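PDB 3VWA: cytoplasmic export protein 1 from Saccharomyces cerevisiae, which binds tRNA as a component of the nuclear tRNA export machinery and may deliver aminoacylated tRNAs to the translation machinery at the nuclear pore complex. Local coordinates for residues H384-Q387 with G388-D391; L396-Q399 with T400-T403; N418-L421 with R422-K426; C406-S409 with C410-E413. One frame throughout, in Å; residues are numbered along the deposited sequence.

In the fold
All four contacts are local, and all lie in or just beyond the HEAT repeat at residues 381-419, in the helical part of a chain whose N-terminal part is kinase-like. Along the sequence the order is interaction 1, 2, 4, then 3. Interaction 1 leaves helix 374-387, interactions 2 and 4 share helix 394-407, and interaction 3 sits on helix 413-427. Their centres are about 9 Å (1 and 2) to about 16 Å (2 and 4) apart. Side chains tie them together: Phe423 packs on Ile386 and Leu389, Leu401 on Leu424, Phe385 on Ile407, and Val408 on Leu420. Three successive helices thus pack against one another in this part of the HEAT-repeat region.

Interaction 1 (H384-Q387 with G388-D391); sequences HFIQ and GLTD
Helix 374-387 runs into a short 3-10 turn here, and the joint is made by Phe385, Ile386 and Gln387 meeting Gly388, Leu389 and Thr390. The backbone bonds reach back three residues: Gly388 N donates to Phe385 O at 3.0 Å, from well above the plane of that carbonyl. Gln387 O takes two donors from a single residue. Thr390 N lies 2.8 Å from Gln387 O, above its plane, while Thr390 OG1, 3.0 Å from the same Gln387 O, comes in the carbonyl plane onto a lone pair. The hydroxyl gets there because OG1 sits between the backbone N and the carbonyl carbon (chi1 66°), turned back over the turn. On the apolar side the ends of two branched chains meet at a slant, Ile386 CD1 against Leu389 CD1 at 3.6 Å; Phe423 of helix 413-427 packs on both side chains and on Gln387. Beyond the turn, Asp391 is held by a salt bridge from OD1 to Arg355 and a hydrogen bond from Asp393 N to OD2. With a threonine hydroxyl doubling the backbone bond to Gln387 O, the 3-10 turn closes helix 374-387 and leads into the loop before helix 394-407 of this HEAT repeat.

Interaction 2 (L396-Q399 with T400-T403); sequences LRLQ and TLKT
Thr400 and Leu396, one helical turn apart on helix 394-407, begin a set of polar bonds doubled by threonine hydroxyls. Leu396 O accepts twice from Thr400: the backbone N at 2.8 Å and OG1, also 2.8 Å from Leu396 O, arrive from opposite faces of the carbonyl plane, the hydroxyl 41° out of it. Placing OG1 beside the backbone N, opposite the carbonyl carbon (chi1 -54°), points it back up the helix. Thr403 repeats the gesture, its OG1 2.8 Å from Gln399 O. Ordinary helical bonds join Leu401 N to Arg397 O and Lys402 N to Leu398 O.

Water links the more open side: it donates to Gln399 OE1 at 2.7 Å and accepts from Lys402 NZ at 2.5 Å. Apolar contact is looser. The extended Lys402 chain slants across Leu398, with Lys402 CE 4.1 Å from Leu398 CG.

Outward, Thr400 packs on Phe385 and Leu389, and Arg397 pairs with Asp430. A valine in place of Thr400 would take away the hydroxyl donor, and Leu396 O would probably be left with the backbone N-H as its sole donor within this stretch. The chemistry implies a buried helix face whose threonines spend their hydroxyls on their own backbone, which probably lets Thr400 lie against the apolar Phe385 and Leu389 without an unmet donor.

Interaction 3 (N418-L421 with R422-K426); sequences NELL and RFLAK
Arg422 reaches back one turn of helix 413-427 to Asn418, and its NE donates to Asn418 OD1 at 2.9 Å. Two weak bonds accompany it: Arg422 NH2 to Asn418 OD1 at 3.3 Å, and Arg422 NE to Asn418 O at 3.4 Å. The amide oxygen comes to the edge of the guanidinium, the two flat groups turned 29° apart. Asn418 offers it by running its CG opposite the backbone N (chi1 -174°), and Arg422 meets it with a chain extended from CG to NE. Glu419 adds an opposite charge nearby, its OE2 not in contact with Arg422.

On another side of the helix the leucines make apolar contacts. Leu424 CD1 lies 4.2 Å from Leu420 CD2 and the same 4.2 Å from Leu421 CD2, each pair meeting at a slant. Phe423 instead sets its ring against carbonyls of the preceding turn: Glu419 O meets it obliquely, 3.3 Å from Phe423 CD1, and Leu420 O lies at its edge.

Backbone bonds set this spacing: Phe423 N to Glu419 O, Leu424 N to Leu420 O and Ala425 N to Leu421 O, the first two acceptors lying in a wider pi-type turn at 418-420. Farther out, Leu420 and Leu424 pack on Ile404 and Ile446, and Leu421 on Leu450. The chemistry is that of an amphipathic helix, with a polar pair stitched along its more exposed side and Leu420 and Leu424 facing the neighbouring helices.

Interaction 4 (C406-S409 with C410-E413); sequences CIVS and CLTE
Cys410 and Leu411 each hydrogen-bond back three residues, to Ile407 and Val408, in the turn that leads from helix 394-407 to helix 413-427 within the HEAT repeat. Cys410 N donates to Ile407 O at 2.9 Å, coming in 44° above the plane of that carbonyl. Leu411 N donates to Val408 O at 3.2 Å; the N-H points almost straight at the oxygen (171°), yet the donor again stands well above the carbonyl plane, away from either lone pair. Both carbonyls thus find a backbone N-H within the turn, as the weakly bonded helix end unwinds.

After the turn the next helix supplies the partners. Thr412, at the N-cap of helix 413-427, uses OG1 to cap a backbone N just beyond, while its own N is taken by Gln415 OE1, an exchange reminiscent of a capping box.

The side chains close over the bonded backbone. Cys410 carries its SG beside the backbone N, opposite the carbonyl carbon, which leaves the sulfur 3.8 Å from Ile407 O; Cys410 CB comes to 3.3 Å from the same Ile407 O. Leu411 crosses Val408 at about a right angle, and both pack on Leu416 of helix 413-427; Leu411 also touches Tyr382. An alanine here would lack the leucine's branches and is likely to open a gap between Val408, Tyr382 and Leu416. The branch that does the touching is CD1 of Leu411: it comes 4.0 Å from Val408 CG2 and 3.9 Å from Val408 CA.

Interaction 1 (H384-Q387 with G388-D391)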
ATOM      1  N   HIS A 384      -7.323  -0.482 -24.371  1.00 33.04           N
ATOM      2  CA  HIS A 384      -8.699  -0.666 -23.831  1.00 33.95           C
ATOM      3  C   HIS A 384      -9.183   0.623 -23.282  1.00 29.05           C
ATOM      4  O   HIS A 384     -10.359   1.017 -23.428  1.00 27.81           O
ATOM      5  CB  HIS A 384      -8.694  -1.741 -22.732  1.00 39.37           C
ATOM      6  CG  HIS A 384      -8.130  -3.061 -23.192  1.00 44.20           C
ATOM      7  ND1 HIS A 384      -6.986  -3.584 -22.701  1.00 48.11           N
ATOM      8  CD2 HIS A 384      -8.588  -3.952 -24.153  1.00 46.66           C
ATOM      9  CE1 HIS A 384      -6.737  -4.753 -23.306  1.00 49.64           C
ATOM     10  NE2 HIS A 384      -7.714  -4.979 -24.196  1.00 48.90           N
ATOM     11  N   PHE A 385      -8.267   1.329 -22.632  1.00 30.48           N
ATOM     12  CA  PHE A 385      -8.599   2.616 -22.093  1.00 29.75           C
ATOM     13  C   PHE A 385      -9.309   3.495 -23.135  1.00 34.12           C
ATOM     14  O   PHE A 385     -10.366   4.099 -22.883  1.00 32.26           O
ATOM     15  CB  PHE A 385      -7.330   3.262 -21.594  1.00 29.66           C
ATOM     16  CG  PHE A 385      -7.432   4.748 -21.451  1.00 28.71           C
ATOM     17  CD1 PHE A 385      -7.988   5.324 -20.296  1.00 28.48           C
ATOM     18  CD2 PHE A 385      -6.980   5.583 -22.486  1.00 28.73           C
ATOM     19  CE1 PHE A 385      -8.073   6.707 -20.161  1.00 24.73           C
ATOM     20  CE2 PHE A 385      -7.047   6.955 -22.339  1.00 26.17           C
ATOM     21  CZ  PHE A 385      -7.608   7.503 -21.189  1.00 26.46           C
ATOM     22  N   ILE A 386      -8.720   3.540 -24.321  1.00 31.95           N
ATOM     23  CA  ILE A 386      -9.109   4.508 -25.344  1.00 31.68           C
ATOM     24  C   ILE A 386     -10.437   4.203 -26.006  1.00 29.25           C
ATOM     25  O   ILE A 386     -11.130   5.106 -26.420  1.00 33.14           O
ATOM     26  CB  ILE A 386      -7.957   4.689 -26.417  1.00 26.27           C
ATOM     27  CG1 ILE A 386      -8.115   6.012 -27.166  1.00 26.99           C
ATOM     28  CG2 ILE A 386      -7.772   3.462 -27.307  1.00 26.41           C
ATOM     29  CD1 ILE A 386      -8.022   7.189 -26.213  1.00 26.85           C
ATOM     30  N   GLN A 387     -10.792   2.931 -26.094  1.00 34.05           N
ATOM     31  CA  GLN A 387     -12.114   2.515 -26.591  1.00 36.21           C
ATOM     32  C   GLN A 387     -13.183   3.143 -25.745  1.00 34.42           C
ATOM     33  O   GLN A 387     -14.324   3.288 -26.193  1.00 36.68           O
ATOM     34  CB  GLN A 387     -12.279   0.979 -26.565  1.00 41.41           C
ATOM     35  CG  GLN A 387     -11.386   0.212 -27.530  1.00 43.38           C
ATOM     36  CD  GLN A 387     -11.068   1.005 -28.795  1.00 49.55           C
ATOM     37  OE1 GLN A 387     -11.692   0.836 -29.831  1.00 50.48           O
ATOM     38  NE2 GLN A 387     -10.079   1.881 -28.706  1.00 55.84           N
ATOM     39  N   GLY A 388     -12.839   3.522 -24.520  1.00 29.96           N
ATOM     40  CA  GLY A 388     -13.819   4.302 -23.707  1.00 35.49           C
ATOM     41  C   GLY A 388     -14.447   5.453 -24.508  1.00 35.42           C
ATOM     42  O   GLY A 388     -15.586   5.877 -24.248  1.00 32.80           O
ATOM     43  N   LEU A 389     -13.727   5.946 -25.518  1.00 32.95           N
ATOM     44  CA  LEU A 389     -14.245   7.140 -26.247  1.00 33.61           C
ATOM     45  C   LEU A 389     -15.381   6.807 -27.147  1.00 32.50           C
ATOM     46  O   LEU A 389     -16.162   7.691 -27.530  1.00 30.66           O
ATOM     47  CB  LEU A 389     -13.162   7.850 -27.081  1.00 28.58           C
ATOM     48  CG  LEU A 389     -12.050   8.543 -26.323  1.00 26.89           C
ATOM     49  CD1 LEU A 389     -10.983   8.945 -27.351  1.00 29.55           C
ATOM     50  CD2 LEU A 389     -12.575   9.761 -25.564  1.00 29.53           C
ATOM     51  N   THR A 390     -15.490   5.516 -27.463  1.00 36.73           N
ATOM     52  CA  THR A 390     -16.473   5.070 -28.429  1.00 41.39           C
ATOM     53  C   THR A 390     -17.621   4.323 -27.773  1.00 43.16           C
ATOM     54  O   THR A 390     -18.491   3.817 -28.465  1.00 50.16           O
ATOM     55  CB  THR A 390     -15.833   4.205 -29.544  1.00 43.62           C
ATOM     56  OG1 THR A 390     -15.353   2.977 -28.985  1.00 48.27           O
ATOM     57  CG2 THR A 390     -14.682   4.940 -30.232  1.00 39.76           C
ATOM     58  N   ASP A 391     -17.623   4.258 -26.443  1.00 44.76           N
ATOM     59  CA  ASP A 391     -18.689   3.634 -25.648  1.00 39.38           C
ATOM     60  C   ASP A 391     -19.994   4.432 -25.805  1.00 39.81           C
ATOM     61  O   ASP A 391     -19.954   5.622 -26.095  1.00 35.61           O
ATOM     62  CB  ASP A 391     -18.255   3.603 -24.178  1.00 41.69           C
ATOM     63  CG  ASP A 391     -19.172   2.747 -23.284  1.00 41.76           C
ATOM     64  OD1 ASP A 391     -18.968   1.533 -23.208  1.00 47.50           O
ATOM     65  OD2 ASP A 391     -20.069   3.292 -22.626  1.00 44.05           O
TER

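Interaction 2 (L396-Q399 with T400-T403)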
ATOM      1  N   LEU A 396     -19.144   7.916 -19.847  1.00 30.62           N
ATOM      2  CA  LEU A 396     -17.877   7.173 -19.941  1.00 29.85           C
ATOM      3  C   LEU A 396     -16.978   7.824 -21.015  1.00 29.68           C
ATOM      4  O   LEU A 396     -15.763   7.997 -20.802  1.00 31.24           O
ATOM      5  CB  LEU A 396     -18.067   5.688 -20.245  1.00 31.18           C
ATOM      6  CG  LEU A 396     -17.233   4.652 -19.474  1.00 37.42           C
ATOM      7  CD1 LEU A 396     -16.816   3.471 -20.332  1.00 41.09           C
ATOM      8  CD2 LEU A 396     -16.020   5.238 -18.764  1.00 40.44           C
ATOM      9  N   ARG A 397     -17.563   8.186 -22.156  1.00 27.87           N
ATOM     10  CA  ARG A 397     -16.779   8.893 -23.204  1.00 28.38           C
ATOM     11  C   ARG A 397     -16.176  10.186 -22.701  1.00 25.69           C
ATOM     12  O   ARG A 397     -14.970  10.394 -22.867  1.00 27.51           O
ATOM     13  CB  ARG A 397     -17.620   9.197 -24.436  1.00 29.86           C
ATOM     14  CG  ARG A 397     -18.344   7.990 -24.954  1.00 29.49           C
ATOM     15  CD  ARG A 397     -18.737   8.178 -26.409  1.00 28.39           C
ATOM     16  NE  ARG A 397     -19.626   9.317 -26.675  1.00 25.29           N
ATOM     17  CZ  ARG A 397     -20.962   9.277 -26.558  1.00 30.97           C
ATOM     18  NH1 ARG A 397     -21.584   8.176 -26.117  1.00 30.35           N
ATOM     19  NH2 ARG A 397     -21.702  10.326 -26.864  1.00 27.72           N
ATOM     20  N   LEU A 398     -16.980  11.042 -22.073  1.00 25.08           N
ATOM     21  CA  LEU A 398     -16.445  12.277 -21.473  1.00 26.46           C
ATOM     22  C   LEU A 398     -15.335  11.985 -20.464  1.00 26.60           C
ATOM     23  O   LEU A 398     -14.265  12.532 -20.548  1.00 25.55           O
ATOM     24  CB  LEU A 398     -17.529  13.114 -20.790  1.00 25.89           C
ATOM     25  CG  LEU A 398     -17.105  14.493 -20.211  1.00 26.23           C
ATOM     26  CD1 LEU A 398     -16.596  15.425 -21.293  1.00 23.49           C
ATOM     27  CD2 LEU A 398     -18.255  15.162 -19.416  1.00 24.81           C
ATOM     28  N   GLN A 399     -15.572  11.098 -19.508  1.00 31.46           N
ATOM     29  CA  GLN A 399     -14.489  10.858 -18.557  1.00 28.52           C
ATOM     30  C   GLN A 399     -13.245  10.296 -19.211  1.00 26.77           C
ATOM     31  O   GLN A 399     -12.140  10.647 -18.784  1.00 27.11           O
ATOM     32  CB  GLN A 399     -14.893  10.004 -17.363  1.00 28.80           C
ATOM     33  CG  GLN A 399     -15.936  10.664 -16.475  1.00 34.23           C
ATOM     34  CD  GLN A 399     -15.495  12.028 -15.964  1.00 35.21           C
ATOM     35  OE1 GLN A 399     -16.014  13.013 -16.399  1.00 36.11           O
ATOM     36  NE2 GLN A 399     -14.531  12.071 -15.042  1.00 33.29           N
ATOM     37  N   THR A 400     -13.391   9.391 -20.186  1.00 26.07           N
ATOM     38  CA  THR A 400     -12.201   8.882 -20.857  1.00 25.41           C
ATOM     39  C   THR A 400     -11.496  10.116 -21.436  1.00 27.94           C
ATOM     40  O   THR A 400     -10.320  10.310 -21.243  1.00 34.65           O
ATOM     41  CB  THR A 400     -12.538   7.864 -21.966  1.00 24.07           C
ATOM     42  OG1 THR A 400     -13.371   6.802 -21.454  1.00 23.56           O
ATOM     43  CG2 THR A 400     -11.292   7.253 -22.532  1.00 23.47           C
ATOM     44  N   LEU A 401     -12.251  10.967 -22.117  1.00 30.57           N
ATOM     45  CA  LEU A 401     -11.702  12.138 -22.742  1.00 30.42           C
ATOM     46  C   LEU A 401     -10.886  12.990 -21.792  1.00 28.87           C
ATOM     47  O   LEU A 401      -9.723  13.289 -22.074  1.00 29.09           O
ATOM     48  CB  LEU A 401     -12.786  12.932 -23.450  1.00 28.48           C
ATOM     49  CG  LEU A 401     -12.400  14.304 -24.030  1.00 29.87           C
ATOM     50  CD1 LEU A 401     -11.284  14.236 -25.095  1.00 28.04           C
ATOM     51  CD2 LEU A 401     -13.687  14.863 -24.608  1.00 27.86           C
ATOM     52  N   LYS A 402     -11.457  13.318 -20.654  1.00 28.94           N
ATOM     53  CA  LYS A 402     -10.793  14.177 -19.662  1.00 29.34           C
ATOM     54  C   LYS A 402      -9.573  13.521 -18.994  1.00 30.63           C
ATOM     55  O   LYS A 402      -8.865  14.137 -18.179  1.00 28.99           O
ATOM     56  CB  LYS A 402     -11.759  14.462 -18.520  1.00 30.89           C
ATOM     57  CG  LYS A 402     -12.951  15.335 -18.838  1.00 37.91           C
ATOM     58  CD  LYS A 402     -13.516  15.836 -17.516  1.00 38.19           C
ATOM     59  CE  LYS A 402     -14.774  16.680 -17.723  1.00 42.78           C
ATOM     60  NZ  LYS A 402     -15.179  17.388 -16.468  1.00 41.38           N
ATOM     61  N   THR A 403      -9.378  12.241 -19.242  1.00 26.59           N
ATOM     62  CA  THR A 403      -8.302  11.525 -18.580  1.00 23.64           C
ATOM     63  C   THR A 403      -7.089  11.424 -19.512  1.00 23.58           C
ATOM     64  O   THR A 403      -6.043  11.029 -19.083  1.00 23.94           O
ATOM     65  CB  THR A 403      -8.829  10.118 -18.150  1.00 23.06           C
ATOM     66  OG1 THR A 403      -9.862  10.324 -17.183  1.00 26.70           O
ATOM     67  CG2 THR A 403      -7.775   9.249 -17.521  1.00 23.30           C
TER
HETATM   68  O   HOH W   1     -16.313  15.441 -15.304  1.00 44.84           O

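Interaction 3 (N418-L421 with R422-K426)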
ATOM      1  N   ASN A 418      -0.219   9.630 -34.272  1.00 40.88           N
ATOM      2  CA  ASN A 418      -0.950   9.121 -35.392  1.00 40.99           C
ATOM      3  C   ASN A 418      -2.366   8.886 -34.948  1.00 37.38           C
ATOM      4  O   ASN A 418      -3.274   9.520 -35.440  1.00 42.02           O
ATOM      5  CB  ASN A 418      -0.290   7.821 -35.907  1.00 43.35           C
ATOM      6  CG  ASN A 418      -0.921   7.294 -37.191  1.00 42.74           C
ATOM      7  OD1 ASN A 418      -2.142   7.173 -37.305  1.00 46.70           O
ATOM      8  ND2 ASN A 418      -0.080   6.939 -38.150  1.00 40.16           N
ATOM      9  N   GLU A 419      -2.547   7.998 -33.986  1.00 41.99           N
ATOM     10  CA  GLU A 419      -3.886   7.545 -33.641  1.00 44.97           C
ATOM     11  C   GLU A 419      -4.661   8.533 -32.756  1.00 38.05           C
ATOM     12  O   GLU A 419      -5.841   8.705 -32.982  1.00 39.25           O
ATOM     13  CB  GLU A 419      -3.926   6.109 -33.034  1.00 45.48           C
ATOM     14  CG  GLU A 419      -2.716   5.184 -33.234  1.00 60.66           C
ATOM     15  CD  GLU A 419      -2.801   4.259 -34.446  1.00 64.29           C
ATOM     16  OE1 GLU A 419      -2.714   3.016 -34.267  1.00 64.10           O
ATOM     17  OE2 GLU A 419      -2.935   4.764 -35.585  1.00 68.00           O
ATOM     18  N   LEU A 420      -4.015   9.171 -31.774  1.00 37.45           N
ATOM     19  CA  LEU A 420      -4.746  10.014 -30.782  1.00 36.83           C
ATOM     20  C   LEU A 420      -5.635  11.061 -31.410  1.00 31.01           C
ATOM     21  O   LEU A 420      -6.829  11.189 -31.056  1.00 26.90           O
ATOM     22  CB  LEU A 420      -3.803  10.716 -29.797  1.00 37.51           C
ATOM     23  CG  LEU A 420      -4.307  10.609 -28.345  1.00 40.99           C
ATOM     24  CD1 LEU A 420      -3.836  11.711 -27.419  1.00 37.21           C
ATOM     25  CD2 LEU A 420      -5.808  10.489 -28.269  1.00 37.36           C
ATOM     26  N   LEU A 421      -5.057  11.826 -32.321  1.00 25.30           N
ATOM     27  CA  LEU A 421      -5.833  12.868 -32.980  1.00 28.04           C
ATOM     28  C   LEU A 421      -6.972  12.346 -33.874  1.00 29.30           C
ATOM     29  O   LEU A 421      -7.939  13.100 -34.098  1.00 27.14           O
ATOM     30  CB  LEU A 421      -4.947  13.784 -33.810  1.00 32.15           C
ATOM     31  CG  LEU A 421      -3.909  14.565 -33.004  1.00 40.36           C
ATOM     32  CD1 LEU A 421      -2.742  14.988 -33.883  1.00 37.06           C
ATOM     33  CD2 LEU A 421      -4.626  15.749 -32.366  1.00 44.68           C
ATOM     34  N   ARG A 422      -6.860  11.109 -34.401  1.00 28.26           N
ATOM     35  CA  ARG A 422      -7.991  10.500 -35.176  1.00 31.09           C
ATOM     36  C   ARG A 422      -9.188  10.278 -34.265  1.00 31.55           C
ATOM     37  O   ARG A 422     -10.328  10.546 -34.657  1.00 34.93           O
ATOM     38  CB  ARG A 422      -7.610   9.180 -35.888  1.00 32.09           C
ATOM     39  CG  ARG A 422      -6.530   9.358 -36.977  1.00 33.36           C
ATOM     40  CD  ARG A 422      -6.034   8.004 -37.509  1.00 34.18           C
ATOM     41  NE  ARG A 422      -4.745   8.168 -38.210  1.00 38.59           N
ATOM     42  CZ  ARG A 422      -4.589   8.335 -39.531  1.00 33.02           C
ATOM     43  NH1 ARG A 422      -5.630   8.395 -40.317  1.00 29.34           N
ATOM     44  NH2 ARG A 422      -3.380   8.468 -40.067  1.00 31.43           N
ATOM     45  N   PHE A 423      -8.922   9.849 -33.029  1.00 30.30           N
ATOM     46  CA  PHE A 423      -9.977   9.723 -32.023  1.00 32.85           C
ATOM     47  C   PHE A 423     -10.582  11.098 -31.695  1.00 32.76           C
ATOM     48  O   PHE A 423     -11.806  11.240 -31.598  1.00 37.47           O
ATOM     49  CB  PHE A 423      -9.425   9.104 -30.728  1.00 33.34           C
ATOM     50  CG  PHE A 423      -9.184   7.613 -30.789  1.00 31.79           C
ATOM     51  CD1 PHE A 423      -7.871   7.107 -30.911  1.00 33.40           C
ATOM     52  CD2 PHE A 423     -10.244   6.720 -30.680  1.00 30.65           C
ATOM     53  CE1 PHE A 423      -7.605   5.730 -30.955  1.00 31.21           C
ATOM     54  CE2 PHE A 423     -10.008   5.334 -30.735  1.00 34.49           C
ATOM     55  CZ  PHE A 423      -8.692   4.831 -30.875  1.00 32.74           C
ATOM     56  N   LEU A 424      -9.721  12.095 -31.505  1.00 28.50           N
ATOM     57  CA  LEU A 424     -10.185  13.417 -31.074  1.00 28.31           C
ATOM     58  C   LEU A 424     -10.983  14.119 -32.171  1.00 26.35           C
ATOM     59  O   LEU A 424     -11.938  14.803 -31.874  1.00 29.73           O
ATOM     60  CB  LEU A 424      -9.021  14.301 -30.585  1.00 26.22           C
ATOM     61  CG  LEU A 424      -8.297  13.792 -29.322  1.00 28.28           C
ATOM     62  CD1 LEU A 424      -6.907  14.398 -29.153  1.00 27.22           C
ATOM     63  CD2 LEU A 424      -9.141  14.054 -28.074  1.00 25.24           C
ATOM     64  N   ALA A 425     -10.591  13.934 -33.427  1.00 24.90           N
ATOM     65  CA  ALA A 425     -11.350  14.438 -34.558  1.00 29.26           C
ATOM     66  C   ALA A 425     -12.774  13.890 -34.547  1.00 32.44           C
ATOM     67  O   ALA A 425     -13.705  14.594 -34.922  1.00 35.87           O
ATOM     68  CB  ALA A 425     -10.655  14.125 -35.873  1.00 27.58           C
ATOM     69  N   LYS A 426     -12.945  12.652 -34.077  1.00 37.88           N
ATOM     70  CA  LYS A 426     -14.276  12.097 -33.951  1.00 39.21           C
ATOM     71  C   LYS A 426     -15.043  12.668 -32.779  1.00 34.41           C
ATOM     72  O   LYS A 426     -16.164  13.079 -32.931  1.00 34.50           O
ATOM     73  CB  LYS A 426     -14.249  10.577 -33.868  1.00 44.82           C
ATOM     74  CG  LYS A 426     -15.615  10.012 -34.206  1.00 49.63           C
ATOM     75  CD  LYS A 426     -15.819   8.588 -33.718  1.00 55.26           C
ATOM     76  CE  LYS A 426     -17.310   8.246 -33.588  1.00 49.79           C
ATOM     77  NZ  LYS A 426     -17.436   7.188 -32.530  1.00 48.95           N
TER

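Interaction 4 (C406-S409 with C410-E413)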
ATOM      1  N   CYS A 406      -3.524  12.785 -18.655  1.00 32.75           N
ATOM      2  CA  CYS A 406      -2.739  12.151 -17.573  1.00 33.19           C
ATOM      3  C   CYS A 406      -1.984  10.913 -18.077  1.00 32.47           C
ATOM      4  O   CYS A 406      -1.016  10.464 -17.483  1.00 37.55           O
ATOM      5  CB  CYS A 406      -3.681  11.697 -16.455  1.00 36.56           C
ATOM      6  SG  CYS A 406      -4.969  12.861 -15.950  1.00 47.94           S
ATOM      7  N   ILE A 407      -2.406  10.307 -19.160  1.00 31.08           N
ATOM      8  CA  ILE A 407      -1.629   9.125 -19.533  1.00 30.89           C
ATOM      9  C   ILE A 407      -0.786   9.314 -20.773  1.00 32.47           C
ATOM     10  O   ILE A 407       0.005   8.460 -21.163  1.00 34.83           O
ATOM     11  CB  ILE A 407      -2.453   7.786 -19.514  1.00 31.85           C
ATOM     12  CG1 ILE A 407      -3.064   7.450 -20.846  1.00 30.88           C
ATOM     13  CG2 ILE A 407      -3.458   7.735 -18.333  1.00 33.67           C
ATOM     14  CD1 ILE A 407      -3.937   8.525 -21.429  1.00 33.25           C
ATOM     15  N   VAL A 408      -0.925  10.475 -21.361  1.00 30.68           N
ATOM     16  CA  VAL A 408      -0.296  10.745 -22.622  1.00 32.92           C
ATOM     17  C   VAL A 408       1.235  10.599 -22.577  1.00 30.25           C
ATOM     18  O   VAL A 408       1.879  10.262 -23.587  1.00 33.05           O
ATOM     19  CB  VAL A 408      -0.817  12.112 -23.063  1.00 32.61           C
ATOM     20  CG1 VAL A 408       0.219  13.178 -22.893  1.00 36.41           C
ATOM     21  CG2 VAL A 408      -1.412  12.050 -24.443  1.00 34.96           C
ATOM     22  N   SER A 409       1.847  10.774 -21.419  1.00 34.41           N
ATOM     23  CA  SER A 409       3.344  10.649 -21.387  1.00 36.62           C
ATOM     24  C   SER A 409       3.825   9.206 -21.382  1.00 37.73           C
ATOM     25  O   SER A 409       5.013   8.921 -21.587  1.00 40.89           O
ATOM     26  CB  SER A 409       3.980  11.464 -20.265  1.00 32.08           C
ATOM     27  OG  SER A 409       3.757  10.927 -19.002  1.00 31.36           O
ATOM     28  N   CYS A 410       2.892   8.286 -21.188  1.00 33.01           N
ATOM     29  CA  CYS A 410       3.181   6.893 -21.416  1.00 34.97           C
ATOM     30  C   CYS A 410       3.230   6.438 -22.874  1.00 31.74           C
ATOM     31  O   CYS A 410       3.758   5.367 -23.125  1.00 34.80           O
ATOM     32  CB  CYS A 410       2.150   6.019 -20.684  1.00 33.29           C
ATOM     33  SG  CYS A 410       2.123   6.258 -18.909  1.00 34.77           S
ATOM     34  N   LEU A 411       2.637   7.172 -23.819  1.00 30.33           N
ATOM     35  CA  LEU A 411       2.310   6.548 -25.148  1.00 31.82           C
ATOM     36  C   LEU A 411       3.458   6.441 -26.122  1.00 36.91           C
ATOM     37  O   LEU A 411       4.313   7.322 -26.128  1.00 34.13           O
ATOM     38  CB  LEU A 411       1.166   7.285 -25.844  1.00 28.72           C
ATOM     39  CG  LEU A 411      -0.034   7.451 -24.915  1.00 28.21           C
ATOM     40  CD1 LEU A 411      -1.146   8.271 -25.565  1.00 27.88           C
ATOM     41  CD2 LEU A 411      -0.519   6.066 -24.511  1.00 29.34           C
ATOM     42  N   THR A 412       3.468   5.394 -26.975  1.00 42.20           N
ATOM     43  CA  THR A 412       4.456   5.341 -28.103  1.00 47.51           C
ATOM     44  C   THR A 412       4.181   6.473 -29.097  1.00 46.95           C
ATOM     45  O   THR A 412       3.170   7.181 -28.983  1.00 43.30           O
ATOM     46  CB  THR A 412       4.493   3.986 -28.877  1.00 49.60           C
ATOM     47  OG1 THR A 412       3.336   3.848 -29.714  1.00 50.83           O
ATOM     48  CG2 THR A 412       4.585   2.796 -27.928  1.00 51.27           C
ATOM     49  N   GLU A 413       5.071   6.627 -30.076  1.00 51.53           N
ATOM     50  CA  GLU A 413       4.986   7.720 -31.054  1.00 52.69           C
ATOM     51  C   GLU A 413       3.860   7.510 -32.027  1.00 42.76           C
ATOM     52  O   GLU A 413       3.230   8.455 -32.436  1.00 46.08           O
ATOM     53  CB  GLU A 413       6.309   7.912 -31.831  1.00 62.00           C
ATOM     54  CG  GLU A 413       7.439   8.549 -31.021  1.00 73.06           C
ATOM     55  CD  GLU A 413       8.073   7.571 -30.028  1.00 81.74           C
ATOM     56  OE1 GLU A 413       8.755   8.033 -29.086  1.00 82.71           O
ATOM     57  OE2 GLU A 413       7.881   6.336 -30.180  1.00 85.36           O
TER